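Local coordinates for protein chorismate mutase (Clostridium thermocellum, PDB 1XHO) that probably catalyses the rearrangement of chorismate to prephenate, a step toward phenylalanine and tyrosine, as a trimeric chorismate mutase of the AroH type, at residues A34-T40 against H134-A140; L56-M60 against R118-H122. All coordinates share one frame; numbering follows the deposited sequence.

In the fold
Both interactions reach one mixed sheet, in which strands 32-40 and 116-124 are neighbours; their centres lie about 7 Å apart, and backbone bonds of Ile35 with Met121 and of Gly37 with Val119 join them. Interaction 1 is partly buried: within this chain it makes the last strand pair of the sheet, held by polar backbone and side-chain bonds and running out into a turn. Interaction 2 is wholly buried, a hydrophobic layer between helix 46-63 and strand 116-124. The same helix also covers the first contact, since Val135 packs on Leu56 and Ile35 on Met60. Arg36 of interaction 1 bonds Leu101 of the second subunit; the opposite face of strand 118-122 bonds Ser73 there through His122.

Interaction 1 (A34-T40 against H134-A140); sequences AIRGATT and HVYLNGA
Gly37 pairs with Val135 in a parallel bridge, and Ala38 with Tyr136 next to it. Val135 straddles its partner: its N donates to Arg36 O at 3.0 Å, and its O accepts from Ala38 N. One step on, Leu137 N binds Ala38 O at 2.8 Å. Packing is tight around Ala38, whose CB meets Ala140 CB at 3.5 Å and the Tyr136 ring obliquely at CD1. On the other face of the sheet Val135 turns to Leu56 of helix 46-63.

At the start of the pairing His134 lends a side chain where a backbone acceptor might stand: Arg36 N points almost straight (175°) at ND1, 3.0 Å away and tilted from the ring plane. Arg36 itself bends at chi2 and chi3, which brings NH2 to 3.7 Å from Tyr136 CE1, while NH1 bonds Leu101 O of the second subunit.

The far end is more open and polar. Exposed Asn138 sends ND2 to Thr40 O at 2.8 Å, the acceptor lying near its amide plane, and the same ND2 is hydrogen-bonded to Glu52 OE1 of helix 46-63. With chi1 at 59°, Thr40 OG1 sits between its own N and carbonyl carbon and receives Gly139 N at 2.7 Å. Side-chain groups, His134 ND1 at one end and Thr40 OG1 and Asn138 ND2 at the other, thus extend the pairing past the two backbone bridges, and ND1, as an acceptor, probably carries no proton.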
loop_
_atom_site.group_PDB
_atom_site.type_symbol
_atom_site.label_atom_id
_atom_site.label_comp_id
_atom_site.label_asym_id
_atom_site.label_seq_id
_atom_site.Cartn_x
_atom_site.Cartn_y
_atom_site.Cartn_z
ATOM N N ALA C 34 9.232 -2.848 8.454
ATOM C CA ALA C 34 8.585 -3.476 7.304
ATOM C C ALA C 34 9.519 -4.494 6.651
ATOM O O ALA C 34 10.725 -4.286 6.599
ATOM C CB ALA C 34 8.171 -2.421 6.308
ATOM N N ILE C 35 8.954 -5.597 6.171
ATOM C CA ILE C 35 9.724 -6.637 5.479
ATOM C C ILE C 35 9.239 -6.785 4.038
ATOM O O ILE C 35 8.045 -6.924 3.784
ATOM C CB ILE C 35 9.616 -8.019 6.173
ATOM C CG1 ILE C 35 9.531 -7.874 7.703
ATOM C CG2 ILE C 35 10.806 -8.895 5.770
ATOM C CD1 ILE C 35 9.373 -9.193 8.454
ATOM N N ARG C 36 10.184 -6.752 3.103
ATOM C CA ARG C 36 9.912 -6.984 1.698
ATOM C C ARG C 36 10.216 -8.443 1.313
ATOM O O ARG C 36 11.176 -9.034 1.797
ATOM C CB ARG C 36 10.705 -5.986 0.827
ATOM C CG ARG C 36 9.873 -4.800 0.299
ATOM C CD ARG C 36 8.770 -5.270 -0.693
ATOM N NE ARG C 36 9.314 -6.173 -1.717
ATOM C CZ ARG C 36 9.978 -5.777 -2.804
ATOM N NH1 ARG C 36 10.180 -4.480 -3.059
ATOM N NH2 ARG C 36 10.442 -6.683 -3.655
ATOM N N GLY C 37 9.344 -9.022 0.488
ATOM C CA GLY C 37 9.589 -10.281 -0.193
ATOM C C GLY C 37 9.245 -10.189 -1.688
ATOM O O GLY C 37 8.400 -9.378 -2.105
ATOM N N ALA C 38 9.928 -10.996 -2.498
ATOM C CA ALA C 38 9.602 -11.129 -3.914
ATOM C C ALA C 38 9.896 -12.537 -4.368
ATOM O O ALA C 38 10.799 -13.194 -3.844
ATOM C CB ALA C 38 10.363 -10.114 -4.769
ATOM N N THR C 39 9.099 -12.998 -5.323
ATOM C CA THR C 39 9.248 -14.324 -5.894
ATOM C C THR C 39 8.667 -14.331 -7.312
ATOM O O THR C 39 7.959 -13.410 -7.707
ATOM C CB THR C 39 8.581 -15.423 -4.988
ATOM O OG1 THR C 39 9.017 -16.733 -5.392
ATOM C CG2 THR C 39 7.034 -15.334 -5.011
ATOM N N THR C 40 8.991 -15.369 -8.072
ATOM C CA THR C 40 8.452 -15.540 -9.408
ATOM C C THR C 40 7.758 -16.893 -9.522
ATOM O O THR C 40 8.024 -17.805 -8.737
ATOM C CB THR C 40 9.541 -15.390 -10.502
ATOM O OG1 THR C 40 10.585 -16.357 -10.297
ATOM C CG2 THR C 40 10.120 -13.985 -10.482
ATOM N N HIS C 134 15.007 -9.309 4.452
ATOM C CA HIS C 134 14.150 -9.264 3.284
ATOM C C HIS C 134 14.443 -10.499 2.446
ATOM O O HIS C 134 15.579 -11.005 2.450
ATOM C CB HIS C 134 14.386 -7.973 2.501
ATOM C CG HIS C 134 14.235 -6.732 3.328
ATOM N ND1 HIS C 134 13.027 -6.332 3.856
ATOM C CD2 HIS C 134 15.139 -5.801 3.712
ATOM C CE1 HIS C 134 13.191 -5.203 4.523
ATOM N NE2 HIS C 134 14.464 -4.856 4.448
ATOM N N VAL C 135 13.423 -11.006 1.754
ATOM C CA VAL C 135 13.522 -12.303 1.079
ATOM C C VAL C 135 13.283 -12.177 -0.424
ATOM O O VAL C 135 12.274 -11.625 -0.856
ATOM C CB VAL C 135 12.526 -13.311 1.672
ATOM C CG1 VAL C 135 12.598 -14.627 0.941
ATOM C CG2 VAL C 135 12.801 -13.527 3.160
ATOM N N TYR C 136 14.219 -12.700 -1.215
ATOM C CA TYR C 136 14.099 -12.706 -2.668
ATOM C C TYR C 136 14.243 -14.136 -3.150
ATOM O O TYR C 136 15.291 -14.744 -2.960
ATOM C CB TYR C 136 15.139 -11.760 -3.288
ATOM C CG TYR C 136 14.880 -10.327 -2.883
ATOM C CD1 TYR C 136 14.144 -9.477 -3.706
ATOM C CD2 TYR C 136 15.317 -9.837 -1.646
ATOM C CE1 TYR C 136 13.863 -8.168 -3.325
ATOM C CE2 TYR C 136 15.041 -8.531 -1.250
ATOM C CZ TYR C 136 14.316 -7.697 -2.101
ATOM O OH TYR C 136 14.032 -6.400 -1.730
ATOM N N LEU C 137 13.177 -14.688 -3.739
ATOM C CA LEU C 137 13.188 -16.095 -4.176
ATOM C C LEU C 137 12.961 -16.257 -5.669
ATOM O O LEU C 137 12.424 -15.368 -6.329
ATOM C CB LEU C 137 12.133 -16.906 -3.424
ATOM C CG LEU C 137 12.250 -16.961 -1.900
ATOM C CD1 LEU C 137 11.046 -17.672 -1.334
ATOM C CD2 LEU C 137 13.550 -17.647 -1.463
ATOM N N ASN C 138 13.367 -17.421 -6.186
ATOM C CA ASN C 138 13.235 -17.756 -7.598
ATOM C C ASN C 138 13.820 -16.636 -8.453
ATOM O O ASN C 138 14.849 -16.075 -8.098
ATOM C CB ASN C 138 11.770 -18.035 -7.968
ATOM C CG ASN C 138 11.137 -19.100 -7.104
ATOM O OD1 ASN C 138 11.831 -19.912 -6.498
ATOM N ND2 ASN C 138 9.805 -19.116 -7.058
ATOM N N GLY C 139 13.173 -16.301 -9.568
ATOM C CA GLY C 139 13.661 -15.242 -10.444
ATOM C C GLY C 139 13.775 -13.874 -9.806
ATOM O O GLY C 139 14.475 -13.010 -10.331
ATOM N N ALA C 140 13.095 -13.664 -8.677
ATOM C CA ALA C 140 13.142 -12.375 -7.970
ATOM C C ALA C 140 14.487 -12.082 -7.298
ATOM O O ALA C 140 14.738 -10.945 -6.889
ATOM C CB ALA C 140 12.010 -12.271 -6.956
#

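Interaction 2 (L56-M60 against R118-H122); sequences LLKEM and RVMMH
Met121, Met60 and Val119 bury the most surface here, and they fill the gap between helix 56-60 and strand 118-122, whose axes approach to 10.5 Å at a crossing angle of -37°. Both methionines are present as selenomethionine. Met60 reaches from the helix toward the strand and runs extended at chi2 (174°), which carries SE to 3.7 Å from Val119 CG1; the bend at chi3 then turns Met60 CE beside the same methyl and to 3.9 Å from Met121 CB.

Met121 answers from the strand. Its chain runs extended, CG anti to the backbone N and chi2 also anti, and the turn about the CG-SE bond brings CE against two helix residues. Met121 CE lies 3.7 Å from Leu57 CD2 and 3.9 Å from Met60 CE, the two methionines meeting tip to tip.

Val119 divides its branches between neighbours. CG1 faces Met60 and, more loosely, Leu57 CD2, whereas Val119 CG2 meets Leu56 CD2 at 3.7 Å, where the leucine and valine lie alongside, running opposite ways. Leu57 lies roughly perpendicular to the valine and bridges it to Met121.

All five residues are buried, and the interface is apolar throughout. Ile74 and Phe76 of strand 71-78 touch Val119, Ile35 and Val135 adjoin Met60, and Met94 and Trp96 lie against Leu57. From the opposite side of the strand Met120 packs on Leu101 of the second subunit. A helix laid over one face of a mixed sheet, with the other face turned to neighbouring subunits, is typical of the trimeric AroH-type chorismate mutase fold.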
loop_
_atom_site.group_PDB
_atom_site.type_symbol
_atom_site.label_atom_id
_atom_site.label_comp_id
_atom_site.label_asym_id
_atom_site.label_seq_id
_atom_site.Cartn_x
_atom_site.Cartn_y
_atom_site.Cartn_z
ATOM N N LEU C 56 7.067 -18.066 0.033
ATOM C CA LEU C 56 7.648 -16.755 0.298
ATOM C C LEU C 56 7.280 -16.243 1.696
ATOM O O LEU C 56 8.151 -15.799 2.434
ATOM C CB LEU C 56 7.225 -15.751 -0.792
ATOM C CG LEU C 56 7.666 -14.292 -0.638
ATOM C CD1 LEU C 56 9.181 -14.168 -0.448
ATOM C CD2 LEU C 56 7.186 -13.468 -1.844
ATOM N N LEU C 57 5.999 -16.307 2.051
ATOM C CA LEU C 57 5.540 -15.899 3.389
ATOM C C LEU C 57 6.174 -16.740 4.504
ATOM O O LEU C 57 6.539 -16.206 5.536
ATOM C CB LEU C 57 4.016 -16.000 3.494
ATOM C CG LEU C 57 3.193 -15.093 2.578
ATOM C CD1 LEU C 57 1.691 -15.473 2.635
ATOM C CD2 LEU C 57 3.428 -13.619 2.933
ATOM N N LYS C 58 6.271 -18.051 4.290
ATOM C CA LYS C 58 6.865 -18.982 5.268
ATOM C C LYS C 58 8.338 -18.633 5.496
ATOM O O LYS C 58 8.765 -18.412 6.622
ATOM C CB LYS C 58 6.690 -20.435 4.777
ATOM C CG LYS C 58 7.323 -21.543 5.646
ATOM C CD LYS C 58 7.053 -21.386 7.148
ATOM C CE LYS C 58 7.556 -22.601 7.933
ATOM N NZ LYS C 58 6.676 -23.802 7.774
ATOM N N GLU C 59 9.082 -18.531 4.399
ATOM C CA GLU C 59 10.444 -18.011 4.391
ATOM C C GLU C 59 10.584 -16.647 5.109
ATOM O O GLU C 59 11.496 -16.457 5.919
ATOM C CB GLU C 59 10.904 -17.896 2.941
ATOM C CG GLU C 59 12.330 -17.447 2.732
ATOM C CD GLU C 59 13.338 -18.526 3.016
ATOM O OE1 GLU C 59 13.489 -18.914 4.199
ATOM O OE2 GLU C 59 13.990 -18.969 2.047
HETATM N N MSE C 60 9.685 -15.706 4.817
HETATM C CA MSE C 60 9.726 -14.385 5.474
HETATM C C MSE C 60 9.518 -14.478 6.987
HETATM O O MSE C 60 10.196 -13.790 7.755
HETATM C CB MSE C 60 8.684 -13.442 4.877
HETATM C CG MSE C 60 9.021 -12.983 3.480
HETATM SE SE MSE C 60 7.572 -11.937 2.705
HETATM C CE MSE C 60 7.916 -10.310 3.619
ATOM N N ARG C 118 5.241 -9.698 -5.275
ATOM C CA ARG C 118 5.908 -8.962 -4.191
ATOM C C ARG C 118 5.032 -8.868 -2.944
ATOM O O ARG C 118 3.805 -8.866 -3.025
ATOM C CB ARG C 118 6.350 -7.567 -4.642
ATOM C CG ARG C 118 7.360 -7.598 -5.800
ATOM C CD ARG C 118 7.756 -6.181 -6.177
ATOM N NE ARG C 118 8.850 -6.069 -7.143
ATOM C CZ ARG C 118 8.744 -6.185 -8.471
ATOM N NH1 ARG C 118 7.609 -6.494 -9.052
ATOM N NH2 ARG C 118 9.807 -6.020 -9.222
ATOM N N VAL C 119 5.693 -8.814 -1.789
ATOM C CA VAL C 119 5.041 -8.777 -0.485
ATOM C C VAL C 119 5.699 -7.695 0.346
ATOM O O VAL C 119 6.922 -7.641 0.419
ATOM C CB VAL C 119 5.203 -10.125 0.285
ATOM C CG1 VAL C 119 4.628 -10.024 1.706
ATOM C CG2 VAL C 119 4.562 -11.233 -0.472
HETATM N N MSE C 120 4.883 -6.835 0.954
HETATM C CA MSE C 120 5.349 -5.885 1.951
HETATM C C MSE C 120 4.647 -6.190 3.284
HETATM O O MSE C 120 3.415 -6.118 3.399
HETATM C CB MSE C 120 5.063 -4.455 1.516
HETATM C CG MSE C 120 5.395 -3.405 2.594
HETATM SE SE MSE C 120 5.150 -1.569 1.973
HETATM C CE MSE C 120 6.949 -1.296 1.131
HETATM N N MSE C 121 5.440 -6.524 4.289
HETATM C CA MSE C 121 4.910 -6.958 5.562
HETATM C C MSE C 121 5.319 -6.018 6.692
HETATM O O MSE C 121 6.498 -5.930 7.019
HETATM C CB MSE C 121 5.431 -8.361 5.832
HETATM C CG MSE C 121 4.765 -9.083 6.967
HETATM SE SE MSE C 121 5.619 -10.797 7.181
HETATM C CE MSE C 121 4.954 -11.783 5.698
ATOM N N HIS C 122 4.345 -5.325 7.288
ATOM C CA HIS C 122 4.593 -4.527 8.491
ATOM C C HIS C 122 4.487 -5.419 9.742
ATOM O O HIS C 122 3.548 -6.186 9.879
ATOM C CB HIS C 122 3.637 -3.327 8.560
ATOM C CG HIS C 122 3.984 -2.244 7.588
ATOM N ND1 HIS C 122 3.658 -2.314 6.246
ATOM C CD2 HIS C 122 4.677 -1.092 7.749
ATOM C CE1 HIS C 122 4.108 -1.232 5.634
ATOM N NE2 HIS C 122 4.734 -0.477 6.521
#